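PDB 6S9V: sucrose 6(F)-phosphate phosphorylase from Thermoanaerobacterium thermosaccharolyticum DSM 571, which belongs to the alpha-amylase-like carbohydrate-active enzymes, whose catalytic domain is built on a TIM barrel of eight parallel strands. Local coordinates for residues L147-L151 with P152-F156; M124-L128 with D129-K133. One frame throughout, in Å; residues are numbered along the deposited sequence.

Contact 1 of 2, residues L147-L151 with P152-F156; sequences LRRTL and PYSTF. With SO4 (sulfate ion), chain D.
Leu-151 and Tyr-153 meet where a loop enters strand 153-157, the first arm of a small antiparallel pair with strand 164-168. This pair lies in the long excursion between the third and fourth barrel strands, where alpha-amylase relatives carry their domain B. With chi1 at 52°, the Tyr-153 ring folds back toward the loop, and Leu-151 CB sits over the centre of one face. Farther out, Leu-151 CD1 lies 3.9 Å from Tyr-153 OH. Leu-147 meets the proline ring through a single methyl, CD2 to Pro-152 CG at 3.7 Å, and both residues pack on Ile-142 of helix 139-142.

The polar part rests on Arg-149, whose guanidinium turns in to the bend. Arg-149 NH1 donates a 2.7 Å hydrogen bond to Leu-151 O. A weak bond, bent to 129°, joins Arg-149 NH1 to Tyr-153 O at the guanidinium edge, 3.1 Å away. The rest of the group is held from outside: NE by Gly-172 O, NH2 by Thr-174 O and a salt bridge to Asp-175. Bonds on all three nitrogens should fix its rotation. Ser-154 OG, nearby, is bonded to Thr-169 and Ser-177.

Arg-148, its chain bent at chi2 and chi3, holds a sulfate ion, probably from the crystallisation liquor. Arg-148 NE and NH2 both donate, in the guanidinium plane, to sulfate O2, the NH2 bond being 2.9 Å. Arg-148 NH1 bonds Leu-147 O at 3.1 Å.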
ATOM      1  N   LEU A 147       4.521  -2.437  19.568  1.00 34.82           N
ATOM      2  CA  LEU A 147       3.141  -2.093  19.855  1.00 31.48           C
ATOM      3  C   LEU A 147       2.654  -1.040  18.873  1.00 33.08           C
ATOM      4  O   LEU A 147       3.389  -0.117  18.517  1.00 32.98           O
ATOM      5  CB  LEU A 147       3.014  -1.569  21.285  1.00 28.70           C
ATOM      6  CG  LEU A 147       3.356  -2.562  22.394  1.00 32.18           C
ATOM      7  CD1 LEU A 147       3.208  -1.913  23.760  1.00 33.92           C
ATOM      8  CD2 LEU A 147       2.475  -3.802  22.289  1.00 34.81           C
ATOM      9  N   ARG A 148       1.411  -1.201  18.421  1.00 33.55           N
ATOM     10  CA  ARG A 148       0.756  -0.239  17.547  1.00 32.74           C
ATOM     11  C   ARG A 148      -0.417   0.439  18.237  1.00 32.51           C
ATOM     12  O   ARG A 148      -1.158   1.190  17.591  1.00 32.36           O
ATOM     13  CB  ARG A 148       0.284  -0.928  16.265  1.00 30.55           C
ATOM     14  CG  ARG A 148       1.300  -1.887  15.669  1.00 32.13           C
ATOM     15  CD  ARG A 148       2.654  -1.237  15.403  1.00 36.68           C
ATOM     16  NE  ARG A 148       2.570  -0.166  14.413  1.00 39.87           N
ATOM     17  CZ  ARG A 148       2.908   1.103  14.632  1.00 45.42           C
ATOM     18  NH1 ARG A 148       3.375   1.494  15.814  1.00 45.87           N
ATOM     19  NH2 ARG A 148       2.790   1.990  13.653  1.00 49.13           N
ATOM     20  N   ARG A 149      -0.633   0.136  19.513  1.00 31.47           N
ATOM     21  CA  ARG A 149      -1.568   0.837  20.382  1.00 34.47           C
ATOM     22  C   ARG A 149      -1.091   0.580  21.805  1.00 34.22           C
ATOM     23  O   ARG A 149      -0.180  -0.221  22.034  1.00 33.13           O
ATOM     24  CB  ARG A 149      -3.010   0.381  20.158  1.00 37.44           C
ATOM     25  CG  ARG A 149      -3.321  -0.991  20.698  1.00 36.75           C
ATOM     26  CD  ARG A 149      -4.530  -1.621  20.004  1.00 31.54           C
ATOM     27  NE  ARG A 149      -5.809  -1.075  20.446  1.00 30.73           N
ATOM     28  CZ  ARG A 149      -6.465  -1.464  21.536  1.00 29.81           C
ATOM     29  NH1 ARG A 149      -5.963  -2.396  22.335  1.00 27.55           N
ATOM     30  NH2 ARG A 149      -7.635  -0.918  21.826  1.00 31.56           N
ATOM     31  N   THR A 150      -1.700   1.280  22.763  1.00 34.33           N
ATOM     32  CA  THR A 150      -1.173   1.270  24.124  1.00 34.49           C
ATOM     33  C   THR A 150      -1.027  -0.148  24.664  1.00 33.84           C
ATOM     34  O   THR A 150      -0.009  -0.491  25.276  1.00 35.29           O
ATOM     35  CB  THR A 150      -2.074   2.100  25.041  1.00 34.85           C
ATOM     36  OG1 THR A 150      -2.227   3.413  24.493  1.00 36.35           O
ATOM     37  CG2 THR A 150      -1.461   2.199  26.411  1.00 34.95           C
ATOM     38  N   LEU A 151      -2.051  -0.976  24.476  1.00 32.02           N
ATOM     39  CA  LEU A 151      -1.993  -2.380  24.849  1.00 31.07           C
ATOM     40  C   LEU A 151      -2.411  -3.222  23.653  1.00 28.05           C
ATOM     41  O   LEU A 151      -3.381  -2.878  22.967  1.00 26.96           O
ATOM     42  CB  LEU A 151      -2.908  -2.689  26.037  1.00 32.06           C
ATOM     43  CG  LEU A 151      -2.523  -2.053  27.374  1.00 33.07           C
ATOM     44  CD1 LEU A 151      -3.619  -2.312  28.401  1.00 34.06           C
ATOM     45  CD2 LEU A 151      -1.186  -2.590  27.858  1.00 33.82           C
ATOM     46  N   PRO A 152      -1.718  -4.343  23.389  1.00 28.52           N
ATOM     47  CA  PRO A 152      -2.038  -5.134  22.195  1.00 27.92           C
ATOM     48  C   PRO A 152      -3.188  -6.107  22.401  1.00 29.75           C
ATOM     49  O   PRO A 152      -3.257  -7.135  21.722  1.00 27.48           O
ATOM     50  CB  PRO A 152      -0.726  -5.882  21.921  1.00 25.44           C
ATOM     51  CG  PRO A 152      -0.164  -6.113  23.306  1.00 27.86           C
ATOM     52  CD  PRO A 152      -0.535  -4.873  24.100  1.00 30.45           C
ATOM     53  N   TYR A 153      -4.101  -5.789  23.315  1.00 30.03           N
ATOM     54  CA  TYR A 153      -5.256  -6.636  23.570  1.00 27.34           C
ATOM     55  C   TYR A 153      -6.405  -5.771  24.067  1.00 26.51           C
ATOM     56  O   TYR A 153      -6.226  -4.607  24.443  1.00 25.71           O
ATOM     57  CB  TYR A 153      -4.940  -7.757  24.575  1.00 26.12           C
ATOM     58  CG  TYR A 153      -4.316  -7.280  25.860  1.00 29.33           C
ATOM     59  CD1 TYR A 153      -5.097  -6.769  26.884  1.00 31.73           C
ATOM     60  CD2 TYR A 153      -2.947  -7.353  26.052  1.00 32.05           C
ATOM     61  CE1 TYR A 153      -4.526  -6.329  28.063  1.00 35.30           C
ATOM     62  CE2 TYR A 153      -2.367  -6.921  27.224  1.00 35.61           C
ATOM     63  CZ  TYR A 153      -3.162  -6.412  28.226  1.00 37.82           C
ATOM     64  OH  TYR A 153      -2.585  -5.977  29.396  1.00 41.64           O
ATOM     65  N   SER A 154      -7.595  -6.365  24.056  1.00 25.90           N
ATOM     66  CA  SER A 154      -8.823  -5.703  24.462  1.00 26.20           C
ATOM     67  C   SER A 154      -9.647  -6.672  25.299  1.00 27.24           C
ATOM     68  O   SER A 154      -9.568  -7.893  25.122  1.00 26.86           O
ATOM     69  CB  SER A 154      -9.646  -5.236  23.251  1.00 23.19           C
ATOM     70  OG  SER A 154      -8.970  -4.231  22.512  1.00 22.12           O
ATOM     71  N   THR A 155     -10.466  -6.109  26.186  1.00 27.28           N
ATOM     72  CA  THR A 155     -11.283  -6.876  27.118  1.00 28.51           C
ATOM     73  C   THR A 155     -12.745  -6.824  26.693  1.00 29.54           C
ATOM     74  O   THR A 155     -13.273  -5.752  26.375  1.00 28.85           O
ATOM     75  CB  THR A 155     -11.127  -6.333  28.541  1.00 30.17           C
ATOM     76  OG1 THR A 155      -9.743  -6.367  28.907  1.00 31.76           O
ATOM     77  CG2 THR A 155     -11.933  -7.167  29.535  1.00 32.41           C
ATOM     78  N   PHE A 156     -13.392  -7.983  26.683  1.00 29.88           N
ATOM     79  CA  PHE A 156     -14.790  -8.095  26.307  1.00 30.10           C
ATOM     80  C   PHE A 156     -15.528  -8.915  27.353  1.00 33.61           C
ATOM     81  O   PHE A 156     -14.936  -9.724  28.069  1.00 33.97           O
ATOM     82  CB  PHE A 156     -14.954  -8.740  24.930  1.00 28.74           C
ATOM     83  CG  PHE A 156     -14.303  -7.971  23.824  1.00 28.08           C
ATOM     84  CD1 PHE A 156     -15.000  -6.991  23.139  1.00 28.66           C
ATOM     85  CD2 PHE A 156     -12.988  -8.223  23.472  1.00 27.49           C
ATOM     86  CE1 PHE A 156     -14.399  -6.289  22.118  1.00 27.92           C
ATOM     87  CE2 PHE A 156     -12.386  -7.522  22.460  1.00 26.71           C
ATOM     88  CZ  PHE A 156     -13.089  -6.553  21.781  1.00 27.80           C
TER
HETATM   89  S   SO4 D 602       2.087  -0.303  10.242  1.00 37.86           S
HETATM   90  O1  SO4 D 602       3.115  -1.348  10.341  1.00 36.30           O
HETATM   91  O2  SO4 D 602       1.780   0.248  11.557  1.00 39.93           O
HETATM   92  O3  SO4 D 602       2.589   0.751   9.369  1.00 32.39           O
HETATM   93  O4  SO4 D 602       0.859  -0.864   9.693  1.00 42.58           O

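Contact 2 of 2, residues M124-L128 with D129-K133; sequences MFITL and DKLWK
A short 3-10 turn, preceded by an inverse gamma turn centred on Ile-126, shapes this part of the excursion from the barrel between helices 107-115 and 139-142. Thr-127 O takes the backbone N of Lys-130 at 2.9 Å. Leu-128 O accepts twice: Trp-132 N, 3.0 Å away, approaches almost in line with the C=O bond, whereas Leu-131 N comes from well above the carbonyl plane.

Side-chain bonds add to these backbone ones. Thr-127 OG1 and Asp-129 CG each stand between their own backbone N and carbonyl carbon (chi1 45° and 59°), which lays hydroxyl beside carboxylate. Thr-127 OG1 donates to the syn side of Asp-129 OD1 at 2.7 Å; the other carboxylate oxygen, OD2, forms a salt bridge with Arg-117. Lys-130, extended beyond CG, reaches back to the gamma turn. Lys-130 NZ donates to Phe-125 O at 3.0 Å and also pairs with Asp-183 and Asp-123, so two acidic groups probably stabilise its positive charge.

Ile-126 CG2 meets Leu-131 CD1, and both side chains pack on Trp-168 of strand 164-168. Trp-132 lies alongside Leu-128, with its indole NE1 bonded to Asp-141 and its CZ3 4.0 Å from Leu-128 CD1.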
ATOM      1  N   MET A 124     -10.752 -19.150  16.437  1.00 26.42           N
ATOM      2  CA  MET A 124     -10.303 -18.217  15.412  1.00 25.50           C
ATOM      3  C   MET A 124      -9.560 -17.025  15.998  1.00 24.51           C
ATOM      4  O   MET A 124      -8.857 -16.327  15.259  1.00 23.43           O
ATOM      5  CB  MET A 124     -11.488 -17.707  14.589  1.00 26.34           C
ATOM      6  CG  MET A 124     -12.159 -18.753  13.736  1.00 27.38           C
ATOM      7  SD  MET A 124     -13.588 -18.112  12.847  1.00 27.00           S
ATOM      8  CE  MET A 124     -12.782 -17.036  11.674  1.00 26.32           C
ATOM      9  N   PHE A 125      -9.688 -16.785  17.301  1.00 25.51           N
ATOM     10  CA  PHE A 125      -9.171 -15.581  17.935  1.00 24.44           C
ATOM     11  C   PHE A 125      -8.075 -15.924  18.932  1.00 24.90           C
ATOM     12  O   PHE A 125      -7.975 -17.049  19.428  1.00 24.65           O
ATOM     13  CB  PHE A 125     -10.319 -14.818  18.612  1.00 23.77           C
ATOM     14  CG  PHE A 125     -11.514 -14.653  17.714  1.00 23.46           C
ATOM     15  CD1 PHE A 125     -11.449 -13.821  16.612  1.00 21.40           C
ATOM     16  CD2 PHE A 125     -12.677 -15.370  17.939  1.00 25.61           C
ATOM     17  CE1 PHE A 125     -12.535 -13.682  15.760  1.00 23.59           C
ATOM     18  CE2 PHE A 125     -13.757 -15.243  17.091  1.00 24.75           C
ATOM     19  CZ  PHE A 125     -13.685 -14.406  16.001  1.00 24.90           C
ATOM     20  N   ILE A 126      -7.228 -14.933  19.197  1.00 24.94           N
ATOM     21  CA  ILE A 126      -6.059 -15.133  20.065  1.00 26.36           C
ATOM     22  C   ILE A 126      -6.501 -14.743  21.471  1.00 25.94           C
ATOM     23  O   ILE A 126      -6.224 -13.656  21.978  1.00 24.95           O
ATOM     24  CB  ILE A 126      -4.835 -14.342  19.585  1.00 28.31           C
ATOM     25  CG1 ILE A 126      -4.501 -14.691  18.132  1.00 26.82           C
ATOM     26  CG2 ILE A 126      -3.637 -14.627  20.483  1.00 31.46           C
ATOM     27  CD1 ILE A 126      -3.370 -13.859  17.537  1.00 24.28           C
ATOM     28  N   THR A 127      -7.245 -15.643  22.104  1.00 27.84           N
ATOM     29  CA  THR A 127      -7.459 -15.531  23.539  1.00 31.25           C
ATOM     30  C   THR A 127      -6.105 -15.638  24.234  1.00 32.71           C
ATOM     31  O   THR A 127      -5.227 -16.391  23.801  1.00 30.45           O
ATOM     32  CB  THR A 127      -8.423 -16.610  24.025  1.00 32.41           C
ATOM     33  OG1 THR A 127      -8.073 -17.870  23.441  1.00 33.13           O
ATOM     34  CG2 THR A 127      -9.859 -16.253  23.638  1.00 31.28           C
ATOM     35  N   LEU A 128      -5.915 -14.855  25.297  1.00 35.18           N
ATOM     36  CA  LEU A 128      -4.574 -14.718  25.857  1.00 36.26           C
ATOM     37  C   LEU A 128      -4.046 -16.021  26.454  1.00 37.80           C
ATOM     38  O   LEU A 128      -2.837 -16.133  26.682  1.00 37.93           O
ATOM     39  CB  LEU A 128      -4.540 -13.617  26.919  1.00 35.18           C
ATOM     40  CG  LEU A 128      -4.841 -12.187  26.460  1.00 34.95           C
ATOM     41  CD1 LEU A 128      -4.248 -11.195  27.457  1.00 37.54           C
ATOM     42  CD2 LEU A 128      -4.359 -11.884  25.070  1.00 33.38           C
ATOM     43  N   ASP A 129      -4.911 -16.999  26.728  1.00 37.13           N
ATOM     44  CA  ASP A 129      -4.425 -18.290  27.205  1.00 37.11           C
ATOM     45  C   ASP A 129      -3.570 -19.006  26.165  1.00 37.20           C
ATOM     46  O   ASP A 129      -2.859 -19.954  26.513  1.00 38.41           O
ATOM     47  CB  ASP A 129      -5.592 -19.185  27.627  1.00 37.80           C
ATOM     48  CG  ASP A 129      -6.580 -19.438  26.508  1.00 44.73           C
ATOM     49  OD1 ASP A 129      -6.455 -18.818  25.431  1.00 47.41           O
ATOM     50  OD2 ASP A 129      -7.485 -20.277  26.708  1.00 49.95           O
ATOM     51  N   LYS A 130      -3.640 -18.598  24.897  1.00 35.18           N
ATOM     52  CA  LYS A 130      -2.762 -19.150  23.873  1.00 35.03           C
ATOM     53  C   LYS A 130      -1.341 -18.608  23.959  1.00 38.13           C
ATOM     54  O   LYS A 130      -0.437 -19.186  23.344  1.00 39.76           O
ATOM     55  CB  LYS A 130      -3.335 -18.876  22.478  1.00 30.96           C
ATOM     56  CG  LYS A 130      -4.643 -19.612  22.187  1.00 30.63           C
ATOM     57  CD  LYS A 130      -5.188 -19.258  20.808  1.00 30.41           C
ATOM     58  CE  LYS A 130      -6.345 -20.159  20.396  1.00 29.79           C
ATOM     59  NZ  LYS A 130      -6.912 -19.791  19.049  1.00 28.57           N
ATOM     60  N   LEU A 131      -1.121 -17.527  24.711  1.00 37.53           N
ATOM     61  CA  LEU A 131       0.202 -16.931  24.869  1.00 36.79           C
ATOM     62  C   LEU A 131       0.772 -17.101  26.267  1.00 35.29           C
ATOM     63  O   LEU A 131       1.993 -17.164  26.417  1.00 37.64           O
ATOM     64  CB  LEU A 131       0.146 -15.439  24.530  1.00 40.48           C
ATOM     65  CG  LEU A 131      -0.191 -15.154  23.062  1.00 43.32           C
ATOM     66  CD1 LEU A 131      -0.535 -13.683  22.866  1.00 43.69           C
ATOM     67  CD2 LEU A 131       0.955 -15.575  22.146  1.00 44.76           C
ATOM     68  N   TRP A 132      -0.078 -17.154  27.289  1.00 35.44           N
ATOM     69  CA  TRP A 132       0.341 -17.290  28.677  1.00 41.00           C
ATOM     70  C   TRP A 132      -0.507 -18.392  29.295  1.00 47.01           C
ATOM     71  O   TRP A 132      -1.707 -18.483  29.021  1.00 45.07           O
ATOM     72  CB  TRP A 132       0.183 -15.974  29.437  1.00 41.65           C
ATOM     73  CG  TRP A 132       1.143 -14.916  28.979  1.00 40.28           C
ATOM     74  CD1 TRP A 132       2.496 -14.894  29.171  1.00 39.79           C
ATOM     75  CD2 TRP A 132       0.824 -13.741  28.222  1.00 39.42           C
ATOM     76  NE1 TRP A 132       3.036 -13.769  28.593  1.00 40.89           N
ATOM     77  CE2 TRP A 132       2.031 -13.045  28.004  1.00 39.23           C
ATOM     78  CE3 TRP A 132      -0.364 -13.206  27.716  1.00 39.30           C
ATOM     79  CZ2 TRP A 132       2.082 -11.846  27.305  1.00 37.82           C
ATOM     80  CZ3 TRP A 132      -0.312 -12.019  27.019  1.00 38.39           C
ATOM     81  CH2 TRP A 132       0.904 -11.350  26.818  1.00 37.60           C
ATOM     82  N   LYS A 133       0.115 -19.212  30.147  1.00 56.20           N
ATOM     83  CA  LYS A 133      -0.579 -20.365  30.713  1.00 64.27           C
ATOM     84  C   LYS A 133      -1.926 -19.988  31.319  1.00 56.93           C
ATOM     85  O   LYS A 133      -2.926 -20.683  31.106  1.00 54.23           O
ATOM     86  CB  LYS A 133       0.290 -21.054  31.769  1.00 79.15           C
ATOM     87  CG  LYS A 133      -0.425 -22.224  32.447  1.00 88.68           C
ATOM     88  CD  LYS A 133       0.430 -22.923  33.490  1.00 94.65           C
ATOM     89  CE  LYS A 133      -0.242 -24.208  33.967  1.00 97.20           C
ATOM     90  NZ  LYS A 133      -1.507 -23.973  34.712  1.00 97.72           N
TER

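How the contacts relate
Contact 2 closes before contact 1 opens along the chain, and helix 139-142 lies between them. Their centres are 14 Å apart, and they touch directly: Leu-128 CD2 packs 4.2 Å from Tyr-153 CB. Shared neighbours tie them further. Trp-168 packs against Pro-152 from one contact and Ile-126, Leu-128 and Leu-131 from the other, while Phe-109 makes edge-to-face stacks with both Phe-156 and Phe-125. Both lie well out from the middle of the chain, about 24 Å for the centre of contact 1 and 30 Å for that of contact 2. The sulfate belongs to contact 1, where Tyr-215 and His-358 join Arg-148 in holding it.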